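Restriction endonuclease (Mycobacterium sp., PDB 4F0Q) cuts DNA as a tetrameric endonuclease whose activity depends on cytosine methylation. Local coordinates at residues 136-141 with 152-157; 397-402 with 406-411. One frame throughout, in Å; residues are numbered along the deposited sequence.

Contact 1 of 2, residues 136-141 with 152-157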
loop_
_atom_site.group_PDB
_atom_site.type_symbol
_atom_site.label_atom_id
_atom_site.label_comp_id
_atom_site.label_asym_id
_atom_site.label_seq_id
_atom_site.Cartn_x
_atom_site.Cartn_y
_atom_site.Cartn_z
ATOM N N LEU A 136 -12.878 -19.923 24.610
ATOM C CA LEU A 136 -14.127 -19.353 24.109
ATOM C C LEU A 136 -14.811 -18.522 25.190
ATOM O O LEU A 136 -15.264 -17.396 24.939
ATOM C CB LEU A 136 -15.063 -20.457 23.612
ATOM C CG LEU A 136 -14.693 -21.120 22.282
ATOM C CD1 LEU A 136 -15.536 -22.362 22.041
ATOM C CD2 LEU A 136 -14.855 -20.137 21.135
ATOM N N GLU A 137 -14.876 -19.083 26.396
ATOM C CA GLU A 137 -15.456 -18.387 27.540
ATOM C C GLU A 137 -14.711 -17.088 27.832
ATOM O O GLU A 137 -15.306 -16.108 28.280
ATOM C CB GLU A 137 -15.463 -19.288 28.776
ATOM C CG GLU A 137 -16.499 -20.400 28.725
ATOM C CD GLU A 137 -16.405 -21.345 29.907
ATOM O OE1 GLU A 137 -15.352 -21.357 30.579
ATOM O OE2 GLU A 137 -17.386 -22.073 30.168
ATOM N N ALA A 138 -13.408 -17.087 27.570
ATOM C CA ALA A 138 -12.608 -15.876 27.705
ATOM C C ALA A 138 -12.867 -14.929 26.539
ATOM O O ALA A 138 -12.937 -13.716 26.721
ATOM C CB ALA A 138 -11.132 -16.219 27.789
ATOM N N ALA A 139 -13.015 -15.495 25.345
ATOM C CA ALA A 139 -13.240 -14.714 24.132
ATOM C C ALA A 139 -14.530 -13.915 24.229
ATOM O O ALA A 139 -14.632 -12.813 23.688
ATOM C CB ALA A 139 -13.270 -15.621 22.913
ATOM N N ARG A 140 -15.513 -14.481 24.921
ATOM C CA ARG A 140 -16.770 -13.783 25.176
ATOM C C ARG A 140 -16.546 -12.461 25.917
ATOM O O ARG A 140 -17.248 -11.478 25.679
ATOM C CB ARG A 140 -17.720 -14.687 25.967
ATOM C CG ARG A 140 -18.956 -13.994 26.518
ATOM C CD ARG A 140 -19.837 -13.430 25.413
ATOM N NE ARG A 140 -20.998 -12.737 25.965
ATOM C CZ ARG A 140 -21.019 -11.446 26.279
ATOM N NH1 ARG A 140 -19.943 -10.694 26.088
ATOM N NH2 ARG A 140 -22.120 -10.904 26.781
ATOM N N LEU A 141 -15.554 -12.440 26.803
ATOM C CA LEU A 141 -15.309 -11.273 27.649
ATOM C C LEU A 141 -14.224 -10.341 27.109
ATOM O O LEU A 141 -14.207 -9.152 27.426
ATOM C CB LEU A 141 -14.971 -11.712 29.075
ATOM C CG LEU A 141 -16.106 -12.395 29.840
ATOM C CD1 LEU A 141 -15.637 -12.841 31.214
ATOM C CD2 LEU A 141 -17.305 -11.465 29.954
ATOM N N LEU A 152 -14.417 -8.335 33.750
ATOM C CA LEU A 152 -14.434 -9.741 34.136
ATOM C C LEU A 152 -13.466 -10.581 33.309
ATOM O O LEU A 152 -13.120 -11.696 33.700
ATOM C CB LEU A 152 -15.847 -10.307 33.989
ATOM C CG LEU A 152 -16.941 -9.627 34.809
ATOM C CD1 LEU A 152 -18.305 -10.188 34.442
ATOM C CD2 LEU A 152 -16.668 -9.803 36.291
ATOM N N ALA A 153 -13.040 -10.043 32.170
ATOM C CA ALA A 153 -12.173 -10.768 31.243
ATOM C C ALA A 153 -10.852 -11.190 31.877
ATOM O O ALA A 153 -10.085 -10.349 32.346
ATOM C CB ALA A 153 -11.919 -9.934 29.995
ATOM N N PRO A 154 -10.583 -12.505 31.890
ATOM C CA PRO A 154 -9.347 -13.057 32.451
ATOM C C PRO A 154 -8.143 -12.815 31.545
ATOM O O PRO A 154 -8.151 -13.239 30.389
ATOM C CB PRO A 154 -9.647 -14.555 32.546
ATOM C CG PRO A 154 -10.660 -14.802 31.484
ATOM C CD PRO A 154 -11.496 -13.557 31.408
ATOM N N PRO A 155 -7.114 -12.131 32.067
ATOM C CA PRO A 155 -5.874 -11.867 31.328
ATOM C C PRO A 155 -5.182 -13.156 30.903
ATOM O O PRO A 155 -5.157 -14.119 31.667
ATOM C CB PRO A 155 -5.011 -11.125 32.352
ATOM C CG PRO A 155 -5.984 -10.518 33.299
ATOM C CD PRO A 155 -7.111 -11.498 33.396
ATOM N N LEU A 156 -4.629 -13.170 29.695
ATOM C CA LEU A 156 -3.895 -14.334 29.212
ATOM C C LEU A 156 -2.395 -14.182 29.439
ATOM O O LEU A 156 -1.684 -13.598 28.620
ATOM C CB LEU A 156 -4.188 -14.597 27.731
ATOM C CG LEU A 156 -5.318 -15.582 27.413
ATOM C CD1 LEU A 156 -6.664 -15.068 27.907
ATOM C CD2 LEU A 156 -5.368 -15.877 25.922
ATOM N N PHE A 157 -1.924 -14.712 30.565
ATOM C CA PHE A 157 -0.505 -14.691 30.896
ATOM C C PHE A 157 0.234 -15.769 30.118
ATOM O O PHE A 157 0.045 -16.962 30.357
ATOM C CB PHE A 157 -0.302 -14.888 32.399
ATOM C CG PHE A 157 -0.459 -13.629 33.201
ATOM C CD1 PHE A 157 -1.648 -12.919 33.176
ATOM C CD2 PHE A 157 0.580 -13.159 33.985
ATOM C CE1 PHE A 157 -1.793 -11.759 33.912
ATOM C CE2 PHE A 157 0.439 -12.002 34.727
ATOM C CZ PHE A 157 -0.749 -11.301 34.691
#
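Ala-138 meets Pro-154 where helix 130-142 packs against the chain leading into strand 156-166. The methyl CB of Ala-138 lies 4.0 Å from CG of Pro-154. The methyl meets this ring carbon in ordinary van der Waals contact.

One turn further on, Leu-141 carries most of the contact, and its two ends do different work. Near the backbone, CB of Leu-141 sits 3.6 Å from CB of Ala-153. CB of Ala-153 also lies 3.5 Å from the carbonyl O of Leu-141. The backbones themselves are close here, with the CA atoms of Leu-141 and Ala-153 4.8 Å apart. Farther out, CD1 of Leu-141 rests 3.8 Å from CB of Leu-152. The two leucine side chains cross at a slant, and the methyl CD1 of Leu-141 meets CB of Leu-152 rather than its branched end. The same CD1 also approaches the proline ring, 4.2 Å from CD of Pro-154. CG of Leu-141 stands beside its own backbone N (chi1 -66°) and the chain then runs extended, which brings CD1 against the backbone of Leu-152, with the ring of Pro-154 a little farther off. No hydrogen bond links the two segments; the interface is apolar.

Polar links lie around it: Pro-154 O bonds to His-142 NE2, and Leu-152 O to Arg-227 NH2. In the N-terminal family region, probably a PUA-like fold, helix 130-142 is laid over the large mixed sheet. Ala-138 touches Ile-85 of strand 85-89 and Ile-184 of strand 175-193, both paired with strand 156-166.

Contact 2 of 2, residues 397-402 with 406-411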
loop_
_atom_site.group_PDB
_atom_site.type_symbol
_atom_site.label_atom_id
_atom_site.label_comp_id
_atom_site.label_asym_id
_atom_site.label_seq_id
_atom_site.Cartn_x
_atom_site.Cartn_y
_atom_site.Cartn_z
ATOM N N VAL A 397 19.160 -2.960 4.348
ATOM C CA VAL A 397 19.493 -1.619 4.818
ATOM C C VAL A 397 18.911 -0.549 3.896
ATOM O O VAL A 397 18.314 0.424 4.357
ATOM C CB VAL A 397 21.023 -1.427 4.949
ATOM C CG1 VAL A 397 21.380 0.051 5.034
ATOM C CG2 VAL A 397 21.551 -2.177 6.163
ATOM N N GLU A 398 19.072 -0.743 2.592
ATOM C CA GLU A 398 18.549 0.206 1.615
ATOM C C GLU A 398 17.022 0.182 1.558
ATOM O O GLU A 398 16.394 1.182 1.210
ATOM C CB GLU A 398 19.152 -0.055 0.234
ATOM C CG GLU A 398 20.655 0.176 0.177
ATOM C CD GLU A 398 21.259 -0.217 -1.153
ATOM O OE1 GLU A 398 22.502 -0.298 -1.242
ATOM O OE2 GLU A 398 20.494 -0.437 -2.114
ATOM N N ILE A 399 16.429 -0.957 1.903
ATOM C CA ILE A 399 14.974 -1.066 1.975
ATOM C C ILE A 399 14.428 -0.291 3.174
ATOM O O ILE A 399 13.453 0.451 3.056
ATOM C CB ILE A 399 14.516 -2.537 2.062
ATOM C CG1 ILE A 399 14.744 -3.246 0.727
ATOM C CG2 ILE A 399 13.046 -2.624 2.443
ATOM C CD1 ILE A 399 14.405 -4.719 0.755
ATOM N N ILE A 400 15.070 -0.464 4.324
ATOM C CA ILE A 400 14.665 0.219 5.549
ATOM C C ILE A 400 14.879 1.731 5.462
ATOM O O ILE A 400 13.987 2.512 5.798
ATOM C CB ILE A 400 15.429 -0.328 6.770
ATOM C CG1 ILE A 400 15.094 -1.803 6.989
ATOM C CG2 ILE A 400 15.099 0.480 8.017
ATOM C CD1 ILE A 400 15.975 -2.479 8.009
ATOM N N ASP A 401 16.062 2.134 5.009
ATOM C CA ASP A 401 16.413 3.550 4.932
ATOM C C ASP A 401 15.528 4.328 3.964
ATOM O O ASP A 401 14.935 5.342 4.332
ATOM C CB ASP A 401 17.884 3.715 4.544
ATOM C CG ASP A 401 18.825 3.197 5.609
ATOM O OD1 ASP A 401 18.381 2.375 6.439
ATOM O OD2 ASP A 401 20.004 3.608 5.617
ATOM N N ASP A 402 15.440 3.847 2.729
ATOM C CA ASP A 402 14.687 4.545 1.694
ATOM C C ASP A 402 13.210 4.157 1.689
ATOM O O ASP A 402 12.464 4.545 0.790
ATOM C CB ASP A 402 15.312 4.297 0.320
ATOM C CG ASP A 402 16.744 4.792 0.234
ATOM O OD1 ASP A 402 16.946 5.972 -0.121
ATOM O OD2 ASP A 402 17.668 4.001 0.524
ATOM N N VAL A 406 8.318 -3.243 -0.008
ATOM C CA VAL A 406 8.466 -4.575 -0.580
ATOM C C VAL A 406 8.457 -5.654 0.501
ATOM O O VAL A 406 9.187 -5.569 1.489
ATOM C CB VAL A 406 9.748 -4.683 -1.441
ATOM C CG1 VAL A 406 10.955 -4.145 -0.683
ATOM C CG2 VAL A 406 9.979 -6.119 -1.891
ATOM N N VAL A 407 7.612 -6.661 0.314
ATOM C CA VAL A 407 7.540 -7.785 1.237
ATOM C C VAL A 407 8.627 -8.800 0.905
ATOM O O VAL A 407 8.755 -9.233 -0.240
ATOM C CB VAL A 407 6.162 -8.472 1.177
ATOM C CG1 VAL A 407 6.124 -9.673 2.109
ATOM C CG2 VAL A 407 5.062 -7.484 1.528
ATOM N N LEU A 408 9.414 -9.172 1.910
ATOM C CA LEU A 408 10.513 -10.108 1.710
ATOM C C LEU A 408 10.133 -11.527 2.115
ATOM O O LEU A 408 9.723 -11.771 3.249
ATOM C CB LEU A 408 11.750 -9.661 2.490
ATOM C CG LEU A 408 12.359 -8.314 2.098
ATOM C CD1 LEU A 408 13.640 -8.060 2.878
ATOM C CD2 LEU A 408 12.618 -8.255 0.601
ATOM N N ILE A 409 10.272 -12.458 1.179
ATOM C CA ILE A 409 10.031 -13.870 1.450
ATOM C C ILE A 409 11.275 -14.688 1.114
ATOM O O ILE A 409 11.511 -15.040 -0.045
ATOM C CB ILE A 409 8.825 -14.408 0.656
ATOM C CG1 ILE A 409 7.587 -13.548 0.918
ATOM C CG2 ILE A 409 8.553 -15.861 1.019
ATOM C CD1 ILE A 409 6.333 -14.047 0.232
ATOM N N ALA A 410 12.074 -14.978 2.137
ATOM C CA ALA A 410 13.312 -15.725 1.962
ATOM C C ALA A 410 13.091 -17.226 2.138
ATOM O O ALA A 410 11.953 -17.695 2.139
ATOM C CB ALA A 410 14.376 -15.225 2.929
ATOM N N GLY A 411 14.186 -17.964 2.297
ATOM C CA GLY A 411 14.147 -19.415 2.354
ATOM C C GLY A 411 13.301 -20.011 3.463
ATOM O O GLY A 411 12.528 -20.938 3.226
#
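Ile-399 reaches from helix 393-401 to Val-406 and Leu-408 of strand 406-409, and every direct contact is apolar. Its outermost methyl does most of the work. CD1 of Ile-399 lies 3.8 Å from CG1 of Val-406 and 4.0 Å from CD2 of Leu-408. CD1 of Leu-408 is equally near, so the isoleucine methyl faces both branches of the leucine. The approach differs for the two partners. Ile-399 and Leu-408 reach toward each other tip to tip, whereas Ile-399 runs across Val-406 at about a right angle. CG2 of Ile-399 also comes within 4.1 Å of CG1 of Val-406, so both branches of the isoleucine meet that one methyl from the same side. CG1 of Ile-399 lies beside the backbone N (chi1 -71°), and the extended chain beyond it carries CD1 to the strand.

Val-406 and Leu-408 are two apart and present their side chains on the same face of the strand. Helix 393-401 is the connection in a beta-alpha-beta crossover between the parallel neighbours 381-387 and 406-409, within the mixed sheet of a PD-(D/E)XK nuclease domain. Val-407 and Ile-409 turn to the other face, where they meet helix 297-314.

No hydrogen bond joins the two segments. At the helix end, Asp-401 N donates to Val-397 O over 2.9 Å and Asp-402 N to Glu-398 O over 3.2 Å. Val-407 and Ile-409 bond to strand 381-387.

Salt bridges run from the helix and the residue after it to the third subunit. Glu-398 pairs with Arg-372 and Arg-376 of that subunit, and Asp-402 with the same Arg-376.

The two contacts follow one another along the chain and do not touch. Their centres are 37 Å apart, on opposite sides of the chain's centre, and their nearest atoms are about 27 Å apart. Contact 1 belongs to the N-terminal family region and its large mixed sheet. Contact 2 belongs to the endonuclease region and its separate five-stranded sheet. They share no helix or strand. Each sets a helix against a strand or the approach to one. The magnesium ion lies about 13 Å from the side chain of Val-406 of contact 2, on the nuclease side. Both contacts touch the second subunit, so both regions take part in the tetramer.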